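Side-chain contacts in tannase (Lactobacillus plantarum, PDB 3WA7), which hydrolyses the ester bonds of tannins, releasing gallic acid, and is built on the alpha/beta-hydrolase fold: residues 51-56 against 60-65; 95-100 against 455-460; 104-109 against 463-468; 157-162 against 167-172. All blocks are in the same frame, centred on the assembly; numbering follows the deposited sequence. Where two conformers were deposited one is given.

Overall arrangement
Interactions 1, 2 and 3 lie on the same side of the chain's centre, while the centre of interaction 4, at the probable nucleophile elbow, lies about 6 Å from the centre of the chain. Helix 457-468 serves both interaction 2, near its start, and interaction 3, near its end, and their centres are about 11 Å apart. Interaction 1 is bound to interaction 3 through Tyr62 OH, 2.6 Å from Asp465 OD1 in a probable hydrogen bond. Interaction 3 in turn meets interaction 4 where Ile464 CG2 packs 3.6 Å from Ile158 CD1. Interaction 1, with its bound acetate, is the most remote from the elbow: its centre is about 25 Å from that of interaction 4.

Interaction 1: residues 51-56 against 60-65; sequences AAYLHG and NGYQRA. With ACT (acetate ion), chain D.
The ring of Tyr53 lies against the backbone of Gln63 and Arg64, and this is the tight part of the contact. Arg64 N stands 3.5 Å above one face of the ring, displaced toward the rim, with Gln63 C beside it. Beyond the ring, Tyr53 OH comes within 3.3 Å of Tyr62 CB and is hydrogen-bonded to the carbonyl of Gly105, so a tyrosine gives both a flat apolar cover and a polar end. Were Tyr53 cut back to an alanine, Gly105 O would probably lose its donor and the Gln63-Arg64 peptide its cover.

Arg64, extended with CG anti to its amide nitrogen (chi1 -179°), runs past the Tyr53 carbonyl, its CD 3.4 Å from Tyr53 O, before its guanidinium reaches Gly148 O. The solvent side is looser. Gln63 NE2 stays 4.1 Å from Gly56 O. Ala65 N gives a 3.1 Å hydrogen bond to OXT of an acetate, probably from the crystallisation liquor. Gly56 has positive phi, which suits glycine. Together the pieces form a loop excursion between strands 44-50 and 69-72, opened by a short 3-10 turn and folded back over the ring of Tyr53.

Interaction 2: residues 95-100 against 455-460; sequences AGTIQQ and YDLGDL
Leu457 reaches across to Thr97 and Gln100 on helix 95-103, and nearly all of the contact rests on it. The second segment approaches through Tyr455, which sets off away from helix 95-103 and whose ring packs edge-to-face with Tyr203. Asp456 follows at the N-cap position of helix 457-468. Its side chain makes no capping bond, being engaged instead with Arg412 in a salt bridge and with the hydroxyl of Tyr203.

Leu457, in the first turn of the helix, turns its side chain toward the partner helix. With CD1 anti to CA (chi2 -174°), that methyl is carried well forward and comes 3.8 Å from Thr97 CA, and 4.0 Å from Gln100 CG. The other branch, CD2, meets Thr97 CG2 at 4.0 Å. Both methyls of the leucine thus rest against the threonine, while the bent glutamine chain crosses it at about a right angle and offers only its aliphatic part. The nearest CA atoms, Thr97 CA and Leu457 CA, are 7.3 Å apart, a span that a branched side chain can bridge. Shortening Leu457 to an alanine would probably open a gap there, leaving Thr97 CG2 and Gln100 CG without their apolar partner. Later in the segment, Leu460 stops short of helix 95-103.

Thr97 suits the place by serving two tasks: its methyl packs on leucine while OG1, which CD1 approaches to 3.8 Å, is hydrogen-bonded to Asp454. No hydrogen bond joins the two segments, so their fit depends on shape and apolar contact, and Thr97 OG1 and the Asp456 carboxylate find their polar partners outside it.

Interaction 3: residues 104-109 against 463-468; sequences RGYVVV and WIDGLC
The Tyr106 ring has Asp465 OD1 at its edge, in the ring plane, and Arg104 CB over the centre of one face, 4.1 Å above it. Ile464 approaches obliquely, with CG2 3.6 Å from Tyr106 CZ and CD1 3.8 Å from Tyr106 CE1, so the isoleucine brings two methyls against the ring. Phe461 adds an edge-to-face ring partner. The Asp465 carboxylate stands steeply to the tyrosine ring, 78° between planes, but is turned only 31° from the guanidinium of Arg104, at whose edge it sits.

These orientations divide the carboxylate between its partners. Tyr106 OH donates to Asp465 OD1 at 2.8 Å, arriving from above the carboxylate plane. On the other oxygen, Arg104 grips side-on: NE lies 2.8 Å and NH2 3.0 Å from Asp465 OD2, both coming from the same face of the carboxylate. The arginine curls to this position through a bend at chi2 (79°), which turns the NE and NH2 side of the group to the acid. Tyr62 also donates to OD1 and Asn60 to OD2. So many donors fix the rotation of the carboxylate and probably keep it ionised. Aspartate suits the place because its short chain holds both oxygens close to the helix, and tyrosine because it joins an apolar ring to a donor.

The contact lies where helix 95-103 ends in a Schellman motif, with Gly105 at positive phi, and the chain turns into strand 107-111. Helix 457-468 packs beside this junction, Ile464 facing the sheet and Asp465 fastening the helix to the turn.

Interaction 4: residues 157-162 against 167-172; sequences IITNGT and ATSALA
Thr159 and Ser169 join strand 157-160 to helix 164-174, the two arms of what is probably the nucleophile elbow of this alpha/beta-hydrolase. Gly161 fits the GxSxG pattern, whose serine would be Ser163, and Ser163, His451 and Asp419 have the geometry of a catalytic triad. The arms run nearly antiparallel, at 149°, with their axes 7.3 Å apart at closest approach, and the contact is wholly buried.

The polar part is a meeting of two hydroxyls. Thr159 OG1 is 2.7 Å from Ser169 OG, with Ser169 O as a weaker second possibility at 3.4 Å. Ser169 OG is further hydrogen-bonded to Ser201 O on the adjacent strand, so this buried hydroxyl has partners on both strands. Asn160 is directed away from the helix; its OD1 is hydrogen-bonded to Ser201 OG and its ND2 to Asp454 OD1.

The packing part uses very small groups. Thr159 CG2 lies 4.3 Å from Ala172 CB one turn further along the helix, and Gly161 N is 4.1 Å from Ser169 CB. A CB on Gly161 would point at the helix and come near Ser169 CB, so glycine, with no side chain, suits the close approach. Serine and alanine on the helix face, with threonine on the strand and glycine just after it, let the backbones come as close as 5.3 Å between Thr159 CA and Ser169 CA.

A chi1 of 49° tucks Thr159 OG1 in between its own N and C and brings it up to the helix, while Ser169 OG, swung anti to its own N, comes within 3.2 Å of Thr159 CB.

Interaction 1: residues 51-56 against 60-65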
loop_
_atom_site.group_PDB
_atom_site.type_symbol
_atom_site.label_atom_id
_atom_site.label_comp_id
_atom_site.label_asym_id
_atom_site.label_seq_id
_atom_site.Cartn_x
_atom_site.Cartn_y
_atom_site.Cartn_z
ATOM N N ALA A 51 -9.895 13.767 22.984
ATOM C CA ALA A 51 -10.358 13.978 24.352
ATOM C C ALA A 51 -11.874 14.112 24.490
ATOM O O ALA A 51 -12.452 13.680 25.489
ATOM C CB ALA A 51 -9.672 15.209 24.947
ATOM N N ALA A 52 -12.517 14.710 23.494
ATOM C CA ALA A 52 -13.964 14.905 23.533
ATOM C C ALA A 52 -14.752 13.622 23.769
ATOM O O ALA A 52 -15.827 13.652 24.366
ATOM C CB ALA A 52 -14.432 15.560 22.241
ATOM N N TYR A 53 -14.217 12.496 23.309
ATOM C CA TYR A 53 -14.909 11.216 23.447
ATOM C C TYR A 53 -14.882 10.623 24.853
ATOM O O TYR A 53 -15.431 9.546 25.093
ATOM C CB TYR A 53 -14.360 10.237 22.403
ATOM C CG TYR A 53 -14.511 10.765 20.982
ATOM C CD1 TYR A 53 -13.782 10.219 19.924
ATOM C CD2 TYR A 53 -15.359 11.841 20.708
ATOM C CE1 TYR A 53 -13.890 10.744 18.627
ATOM C CE2 TYR A 53 -15.474 12.368 19.423
ATOM C CZ TYR A 53 -14.736 11.822 18.389
ATOM O OH TYR A 53 -14.831 12.379 17.129
ATOM N N LEU A 54 -14.241 11.329 25.779
ATOM C CA LEU A 54 -14.197 10.905 27.177
ATOM C C LEU A 54 -15.057 11.891 27.965
ATOM O O LEU A 54 -15.124 11.836 29.195
ATOM C CB LEU A 54 -12.763 10.927 27.723
ATOM C CG LEU A 54 -11.818 9.768 27.382
ATOM C CD1 LEU A 54 -12.427 8.470 27.870
ATOM C CD2 LEU A 54 -11.566 9.711 25.886
ATOM N N HIS A 55 -15.716 12.787 27.234
ATOM C CA HIS A 55 -16.574 13.819 27.816
ATOM C C HIS A 55 -17.967 13.802 27.202
ATOM O O HIS A 55 -18.752 14.727 27.413
ATOM C CB HIS A 55 -15.953 15.203 27.588
ATOM C CG HIS A 55 -14.752 15.477 28.435
ATOM N ND1 HIS A 55 -14.840 16.041 29.691
ATOM C CD2 HIS A 55 -13.437 15.239 28.222
ATOM C CE1 HIS A 55 -13.630 16.140 30.212
ATOM N NE2 HIS A 55 -12.761 15.660 29.341
ATOM N N GLY A 56 -18.269 12.756 26.439
ATOM C CA GLY A 56 -19.570 12.661 25.802
ATOM C C GLY A 56 -19.809 13.810 24.841
ATOM O O GLY A 56 -20.953 14.194 24.597
ATOM N N ASN A 60 -15.935 17.662 14.928
ATOM C CA ASN A 60 -16.227 17.626 13.498
ATOM C C ASN A 60 -17.482 16.798 13.191
ATOM O O ASN A 60 -17.555 16.107 12.173
ATOM C CB ASN A 60 -15.006 17.060 12.759
ATOM C CG ASN A 60 -15.138 17.136 11.249
ATOM O OD1 ASN A 60 -15.506 18.174 10.696
ATOM N ND2 ASN A 60 -14.815 16.036 10.572
ATOM N N GLY A 61 -18.465 16.866 14.084
ATOM C CA GLY A 61 -19.704 16.134 13.880
ATOM C C GLY A 61 -19.693 14.686 14.338
ATOM O O GLY A 61 -20.716 14.007 14.274
ATOM N N TYR A 62 -18.544 14.205 14.801
ATOM C CA TYR A 62 -18.436 12.827 15.269
ATOM C C TYR A 62 -18.476 12.741 16.791
ATOM O O TYR A 62 -18.140 13.695 17.488
ATOM C CB TYR A 62 -17.124 12.195 14.806
ATOM C CG TYR A 62 -16.949 12.077 13.312
ATOM C CD1 TYR A 62 -16.006 12.855 12.640
ATOM C CD2 TYR A 62 -17.678 11.144 12.576
ATOM C CE1 TYR A 62 -15.788 12.703 11.269
ATOM C CE2 TYR A 62 -17.468 10.983 11.206
ATOM C CZ TYR A 62 -16.520 11.764 10.561
ATOM O OH TYR A 62 -16.290 11.590 9.211
ATOM N N GLN A 63 -18.885 11.582 17.291
ATOM C CA GLN A 63 -18.943 11.327 18.722
ATOM C C GLN A 63 -18.242 10.001 18.972
ATOM O O GLN A 63 -17.846 9.318 18.026
ATOM C CB GLN A 63 -20.392 11.248 19.209
ATOM C CG GLN A 63 -21.105 12.588 19.229
ATOM C CD GLN A 63 -22.470 12.505 19.875
ATOM O OE1 GLN A 63 -23.357 11.802 19.391
ATOM N NE2 GLN A 63 -22.645 13.219 20.981
ATOM N N ARG A 64 -18.097 9.636 20.239
ATOM C CA ARG A 64 -17.439 8.385 20.603
ATOM C C ARG A 64 -18.053 7.181 19.884
ATOM O O ARG A 64 -17.341 6.307 19.393
ATOM C CB ARG A 64 -17.530 8.176 22.116
ATOM C CG ARG A 64 -16.854 6.914 22.633
ATOM C CD ARG A 64 -17.162 6.730 24.112
ATOM N NE ARG A 64 -16.405 5.648 24.735
ATOM C CZ ARG A 64 -16.558 4.359 24.455
ATOM N NH1 ARG A 64 -17.446 3.969 23.549
ATOM N NH2 ARG A 64 -15.822 3.458 25.091
ATOM N N ALA A 65 -19.378 7.145 19.816
ATOM C CA ALA A 65 -20.075 6.029 19.182
ATOM C C ALA A 65 -20.027 5.999 17.657
ATOM O O ALA A 65 -20.272 4.953 17.056
ATOM C CB ALA A 65 -21.527 6.013 19.640
HETATM C C ACT D . -21.009 8.576 23.346
HETATM O O ACT D . -20.893 7.745 24.203
HETATM O OXT ACT D . -21.061 8.247 22.192
HETATM C CH3 ACT D . -21.120 10.023 23.717
#

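Interaction 2: residues 95-100 against 455-460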
loop_
_atom_site.group_PDB
_atom_site.type_symbol
_atom_site.label_atom_id
_atom_site.label_comp_id
_atom_site.label_asym_id
_atom_site.label_seq_id
_atom_site.Cartn_x
_atom_site.Cartn_y
_atom_site.Cartn_z
ATOM N N ALA A 95 3.283 10.119 11.973
ATOM C CA ALA A 95 2.795 10.832 13.151
ATOM C C ALA A 95 1.948 12.053 12.806
ATOM O O ALA A 95 0.929 12.304 13.446
ATOM C CB ALA A 95 3.971 11.252 14.031
ATOM N N GLY A 96 2.380 12.813 11.803
ATOM C CA GLY A 96 1.648 14.002 11.403
ATOM C C GLY A 96 0.229 13.677 10.984
ATOM O O GLY A 96 -0.705 14.424 11.269
ATOM N N THR A 97 0.065 12.554 10.299
ATOM C CA THR A 97 -1.255 12.138 9.857
ATOM C C THR A 97 -2.127 11.807 11.062
ATOM O O THR A 97 -3.307 12.151 11.092
ATOM C CB THR A 97 -1.157 10.915 8.937
ATOM O OG1 THR A 97 -0.413 11.273 7.768
ATOM C CG2 THR A 97 -2.544 10.431 8.532
ATOM N N ILE A 98 -1.547 11.143 12.060
ATOM C CA ILE A 98 -2.309 10.801 13.257
ATOM C C ILE A 98 -2.722 12.086 13.976
ATOM O O ILE A 98 -3.845 12.203 14.461
ATOM C CB ILE A 98 -1.486 9.911 14.217
ATOM C CG1 ILE A 98 -1.159 8.580 13.529
ATOM C CG2 ILE A 98 -2.276 9.657 15.499
ATOM C CD1 ILE A 98 -0.333 7.622 14.381
ATOM N N GLN A 99 -1.811 13.052 14.041
ATOM C CA GLN A 99 -2.114 14.322 14.684
ATOM C C GLN A 99 -3.332 14.964 14.021
ATOM O O GLN A 99 -4.286 15.359 14.692
ATOM C CB GLN A 99 -0.915 15.265 14.582
ATOM C CG GLN A 99 0.264 14.869 15.452
ATOM C CD GLN A 99 1.462 15.774 15.244
ATOM O OE1 GLN A 99 1.339 16.856 14.669
ATOM N NE2 GLN A 99 2.626 15.341 15.717
ATOM N N GLN A 100 -3.293 15.059 12.696
ATOM C CA GLN A 100 -4.388 15.657 11.940
ATOM C C GLN A 100 -5.674 14.845 12.044
ATOM O O GLN A 100 -6.774 15.401 12.044
ATOM C CB GLN A 100 -3.985 15.807 10.469
ATOM C CG GLN A 100 -2.873 16.822 10.230
ATOM C CD GLN A 100 -3.233 18.206 10.729
ATOM O OE1 GLN A 100 -4.333 18.701 10.482
ATOM N NE2 GLN A 100 -2.301 18.846 11.430
ATOM N N TYR A 455 0.283 12.808 1.567
ATOM C CA TYR A 455 0.616 14.172 1.154
ATOM C C TYR A 455 -0.602 15.016 0.788
ATOM O O TYR A 455 -0.466 16.185 0.419
ATOM C CB TYR A 455 1.576 14.116 -0.041
ATOM C CG TYR A 455 1.145 13.124 -1.097
ATOM C CD1 TYR A 455 0.028 13.365 -1.894
ATOM C CD2 TYR A 455 1.821 11.914 -1.261
ATOM C CE1 TYR A 455 -0.413 12.431 -2.824
ATOM C CE2 TYR A 455 1.389 10.970 -2.190
ATOM C CZ TYR A 455 0.270 11.236 -2.967
ATOM O OH TYR A 455 -0.179 10.298 -3.869
ATOM N N ASP A 456 -1.788 14.427 0.906
ATOM C CA ASP A 456 -3.038 15.100 0.558
ATOM C C ASP A 456 -4.100 14.883 1.631
ATOM O O ASP A 456 -5.245 14.567 1.314
ATOM C CB ASP A 456 -3.552 14.524 -0.759
ATOM C CG ASP A 456 -3.705 13.014 -0.699
ATOM O OD1 ASP A 456 -3.338 12.435 0.345
ATOM O OD2 ASP A 456 -4.181 12.405 -1.679
ATOM N N LEU A 457 -3.729 15.058 2.895
ATOM C CA LEU A 457 -4.666 14.829 3.990
ATOM C C LEU A 457 -5.992 15.582 3.893
ATOM O O LEU A 457 -7.030 15.070 4.320
ATOM C CB LEU A 457 -3.980 15.118 5.330
ATOM C CG LEU A 457 -2.724 14.271 5.577
ATOM C CD1 LEU A 457 -2.216 14.517 6.992
ATOM C CD2 LEU A 457 -3.039 12.790 5.373
ATOM N N GLY A 458 -5.968 16.790 3.336
ATOM C CA GLY A 458 -7.198 17.552 3.200
ATOM C C GLY A 458 -8.220 16.803 2.361
ATOM O O GLY A 458 -9.403 16.734 2.711
ATOM N N ASP A 459 -7.760 16.227 1.253
ATOM C CA ASP A 459 -8.640 15.475 0.366
ATOM C C ASP A 459 -8.975 14.103 0.960
ATOM O O ASP A 459 -10.101 13.631 0.835
ATOM C CB ASP A 459 -7.990 15.286 -1.008
ATOM C CG ASP A 459 -7.872 16.582 -1.787
ATOM O OD1 ASP A 459 -7.301 16.556 -2.898
ATOM O OD2 ASP A 459 -8.354 17.625 -1.300
ATOM N N LEU A 460 -7.998 13.464 1.600
ATOM C CA LEU A 460 -8.237 12.157 2.206
ATOM C C LEU A 460 -9.318 12.251 3.275
ATOM O O LEU A 460 -10.249 11.454 3.289
ATOM C CB LEU A 460 -6.956 11.600 2.834
ATOM C CG LEU A 460 -7.125 10.313 3.657
ATOM C CD1 LEU A 460 -7.655 9.189 2.773
ATOM C CD2 LEU A 460 -5.792 9.923 4.280
#

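Interaction 3: residues 104-109 against 463-468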
loop_
_atom_site.group_PDB
_atom_site.type_symbol
_atom_site.label_atom_id
_atom_site.label_comp_id
_atom_site.label_asym_id
_atom_site.label_seq_id
_atom_site.Cartn_x
_atom_site.Cartn_y
_atom_site.Cartn_z
ATOM N N ARG A 104 -9.310 15.934 13.447
ATOM C CA ARG A 104 -10.480 15.738 12.594
ATOM C C ARG A 104 -11.581 14.923 13.279
ATOM O O ARG A 104 -12.675 14.770 12.735
ATOM C CB ARG A 104 -10.060 15.033 11.303
ATOM C CG ARG A 104 -11.092 15.067 10.193
ATOM C CD ARG A 104 -11.077 16.407 9.472
ATOM N NE ARG A 104 -11.856 16.361 8.238
ATOM C CZ ARG A 104 -11.623 17.130 7.179
ATOM N NH1 ARG A 104 -10.631 18.010 7.200
ATOM N NH2 ARG A 104 -12.375 17.011 6.094
ATOM N N GLY A 105 -11.287 14.396 14.464
ATOM C CA GLY A 105 -12.274 13.624 15.200
ATOM C C GLY A 105 -12.214 12.119 15.006
ATOM O O GLY A 105 -13.120 11.398 15.425
ATOM N N TYR A 106 -11.152 11.631 14.375
ATOM C CA TYR A 106 -11.017 10.192 14.153
ATOM C C TYR A 106 -10.316 9.512 15.317
ATOM O O TYR A 106 -9.436 10.095 15.950
ATOM C CB TYR A 106 -10.176 9.901 12.907
ATOM C CG TYR A 106 -10.643 10.544 11.625
ATOM C CD1 TYR A 106 -9.767 10.684 10.551
ATOM C CD2 TYR A 106 -11.948 11.016 11.478
ATOM C CE1 TYR A 106 -10.170 11.279 9.364
ATOM C CE2 TYR A 106 -12.364 11.616 10.290
ATOM C CZ TYR A 106 -11.466 11.745 9.239
ATOM O OH TYR A 106 -11.854 12.344 8.062
ATOM N N VAL A 107 -10.719 8.279 15.600
ATOM C CA VAL A 107 -10.049 7.493 16.620
ATOM C C VAL A 107 -8.957 6.822 15.785
ATOM O O VAL A 107 -9.182 6.499 14.617
ATOM C CB VAL A 107 -10.981 6.426 17.233
ATOM C CG1 VAL A 107 -10.163 5.354 17.955
ATOM C CG2 VAL A 107 -11.930 7.090 18.222
ATOM N N VAL A 108 -7.774 6.641 16.356
ATOM C CA VAL A 108 -6.687 6.018 15.614
ATOM C C VAL A 108 -6.111 4.814 16.342
ATOM O O VAL A 108 -5.739 4.897 17.513
ATOM C CB VAL A 108 -5.529 7.018 15.343
ATOM C CG1 VAL A 108 -4.414 6.330 14.548
ATOM C CG2 VAL A 108 -6.049 8.233 14.587
ATOM N N VAL A 109 -6.068 3.683 15.650
ATOM C CA VAL A 109 -5.485 2.479 16.222
ATOM C C VAL A 109 -4.322 2.145 15.298
ATOM O O VAL A 109 -4.515 1.770 14.141
ATOM C CB VAL A 109 -6.498 1.314 16.274
ATOM C CG1 VAL A 109 -5.812 0.050 16.795
ATOM C CG2 VAL A 109 -7.657 1.685 17.195
ATOM N N TRP A 463 -12.734 12.845 1.861
ATOM C CA TRP A 463 -13.288 11.600 1.330
ATOM C C TRP A 463 -13.859 10.775 2.482
ATOM O O TRP A 463 -14.971 10.255 2.394
ATOM C CB TRP A 463 -12.192 10.806 0.610
ATOM C CG TRP A 463 -12.603 9.434 0.137
ATOM C CD1 TRP A 463 -13.434 9.135 -0.906
ATOM C CD2 TRP A 463 -12.176 8.179 0.681
ATOM N NE1 TRP A 463 -13.547 7.770 -1.047
ATOM C CE2 TRP A 463 -12.786 7.159 -0.086
ATOM C CE3 TRP A 463 -11.335 7.815 1.742
ATOM C CZ2 TRP A 463 -12.581 5.797 0.176
ATOM C CZ3 TRP A 463 -11.131 6.459 2.002
ATOM C CH2 TRP A 463 -11.753 5.469 1.219
ATOM N N ILE A 464 -13.100 10.658 3.568
ATOM C CA ILE A 464 -13.564 9.896 4.720
ATOM C C ILE A 464 -14.861 10.482 5.288
ATOM O O ILE A 464 -15.829 9.755 5.515
ATOM C CB ILE A 464 -12.486 9.849 5.832
ATOM C CG1 ILE A 464 -11.299 9.000 5.357
ATOM C CG2 ILE A 464 -13.081 9.277 7.119
ATOM C CD1 ILE A 464 -10.175 8.879 6.368
ATOM N N ASP A 465 -14.886 11.793 5.506
ATOM C CA ASP A 465 -16.079 12.438 6.043
ATOM C C ASP A 465 -17.269 12.275 5.100
ATOM O O ASP A 465 -18.410 12.160 5.543
ATOM C CB ASP A 465 -15.822 13.926 6.302
ATOM C CG ASP A 465 -14.831 14.157 7.428
ATOM O OD1 ASP A 465 -14.531 13.196 8.166
ATOM O OD2 ASP A 465 -14.364 15.303 7.584
ATOM N N GLY A 466 -16.995 12.263 3.800
ATOM C CA GLY A 466 -18.061 12.093 2.830
ATOM C C GLY A 466 -18.714 10.729 2.985
ATOM O O GLY A 466 -19.935 10.600 2.895
ATOM N N LEU A 467 -17.895 9.710 3.227
ATOM C CA LEU A 467 -18.385 8.343 3.401
ATOM C C LEU A 467 -19.140 8.143 4.713
ATOM O O LEU A 467 -20.155 7.450 4.761
ATOM C CB LEU A 467 -17.217 7.351 3.378
ATOM C CG LEU A 467 -16.393 7.133 2.109
ATOM C CD1 LEU A 467 -15.227 6.209 2.423
ATOM C CD2 LEU A 467 -17.263 6.531 1.020
ATOM N N CYS A 468 -18.634 8.754 5.776
ATOM C CA CYS A 468 -19.224 8.594 7.096
ATOM C C CYS A 468 -20.331 9.572 7.474
ATOM O O CYS A 468 -21.271 9.195 8.174
ATOM C CB CYS A 468 -18.111 8.637 8.148
ATOM S SG CYS A 468 -16.834 7.372 7.893
#

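Interaction 4: residues 157-162 against 167-172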
loop_
_atom_site.group_PDB
_atom_site.type_symbol
_atom_site.label_atom_id
_atom_site.label_comp_id
_atom_site.label_asym_id
_atom_site.label_seq_id
_atom_site.Cartn_x
_atom_site.Cartn_y
_atom_site.Cartn_z
ATOM N N ILE A 157 -13.977 1.143 10.201
ATOM C CA ILE A 157 -12.530 0.984 10.227
ATOM C C ILE A 157 -12.013 1.304 8.834
ATOM O O ILE A 157 -12.506 0.771 7.844
ATOM C CB ILE A 157 -12.119 -0.461 10.600
ATOM C CG1 ILE A 157 -12.456 -0.733 12.070
ATOM C CG2 ILE A 157 -10.627 -0.662 10.344
ATOM C CD1 ILE A 157 -12.161 -2.164 12.521
ATOM N N ILE A 158 -11.031 2.193 8.765
ATOM C CA ILE A 158 -10.452 2.597 7.495
ATOM C C ILE A 158 -8.951 2.437 7.588
ATOM O O ILE A 158 -8.296 3.109 8.379
ATOM C CB ILE A 158 -10.787 4.069 7.177
ATOM C CG1 ILE A 158 -12.307 4.255 7.178
ATOM C CG2 ILE A 158 -10.212 4.462 5.813
ATOM C CD1 ILE A 158 -12.749 5.687 7.020
ATOM N N THR A 159 -8.404 1.525 6.791
ATOM C CA THR A 159 -6.967 1.305 6.811
ATOM C C THR A 159 -6.249 2.302 5.914
ATOM O O THR A 159 -6.833 2.861 4.985
ATOM C CB THR A 159 -6.602 -0.124 6.351
ATOM O OG1 THR A 159 -7.287 -0.428 5.128
ATOM C CG2 THR A 159 -6.970 -1.138 7.420
ATOM N N ASN A 160 -4.979 2.538 6.217
ATOM C CA ASN A 160 -4.170 3.444 5.418
ATOM C C ASN A 160 -2.731 2.975 5.465
ATOM O O ASN A 160 -2.272 2.440 6.472
ATOM C CB ASN A 160 -4.262 4.880 5.943
ATOM C CG ASN A 160 -3.557 5.868 5.035
ATOM O OD1 ASN A 160 -3.724 5.832 3.815
ATOM N ND2 ASN A 160 -2.769 6.759 5.621
ATOM N N GLY A 161 -2.022 3.166 4.363
ATOM C CA GLY A 161 -0.634 2.757 4.318
ATOM C C GLY A 161 -0.017 3.226 3.021
ATOM O O GLY A 161 -0.735 3.570 2.082
ATOM N N THR A 162 1.308 3.238 2.977
ATOM C CA THR A 162 2.048 3.676 1.797
ATOM C C THR A 162 2.968 2.565 1.285
ATOM O O THR A 162 3.573 1.847 2.077
ATOM C CB THR A 162 2.907 4.916 2.138
ATOM O OG1 THR A 162 2.052 6.005 2.513
ATOM C CG2 THR A 162 3.758 5.324 0.950
ATOM N N ALA A 167 -0.211 -1.813 0.064
ATOM C CA ALA A 167 -0.656 -3.132 -0.366
ATOM C C ALA A 167 -1.315 -3.818 0.828
ATOM O O ALA A 167 -2.290 -4.558 0.676
ATOM C CB ALA A 167 0.533 -3.962 -0.861
ATOM N N THR A 168 -0.776 -3.563 2.019
ATOM C CA THR A 168 -1.313 -4.151 3.244
ATOM C C THR A 168 -2.731 -3.645 3.480
ATOM O O THR A 168 -3.634 -4.422 3.790
ATOM C CB THR A 168 -0.425 -3.798 4.455
ATOM O OG1 THR A 168 0.893 -4.325 4.239
ATOM C CG2 THR A 168 -1.003 -4.386 5.746
ATOM N N SER A 169 -2.918 -2.340 3.323
ATOM C CA SER A 169 -4.228 -1.724 3.495
ATOM C C SER A 169 -5.204 -2.283 2.460
ATOM O O SER A 169 -6.325 -2.674 2.793
ATOM C CB SER A 169 -4.114 -0.205 3.334
ATOM O OG SER A 169 -5.386 0.415 3.409
ATOM N N ALA A 170 -4.770 -2.330 1.203
ATOM C CA ALA A 170 -5.620 -2.844 0.137
ATOM C C ALA A 170 -5.996 -4.303 0.381
ATOM O O ALA A 170 -7.149 -4.694 0.199
ATOM C CB ALA A 170 -4.911 -2.711 -1.215
ATOM N N LEU A 171 -5.025 -5.110 0.794
ATOM C CA LEU A 171 -5.289 -6.524 1.039
ATOM C C LEU A 171 -6.273 -6.727 2.191
ATOM O O LEU A 171 -7.114 -7.627 2.139
ATOM C CB LEU A 171 -3.984 -7.270 1.325
ATOM C CG LEU A 171 -4.094 -8.790 1.462
ATOM C CD1 LEU A 171 -4.725 -9.412 0.210
ATOM C CD2 LEU A 171 -2.703 -9.347 1.688
ATOM N N ALA A 172 -6.170 -5.899 3.228
ATOM C CA ALA A 172 -7.082 -6.000 4.364
ATOM C C ALA A 172 -8.510 -5.740 3.890
ATOM O O ALA A 172 -9.446 -6.430 4.291
ATOM C CB ALA A 172 -6.699 -4.992 5.450
#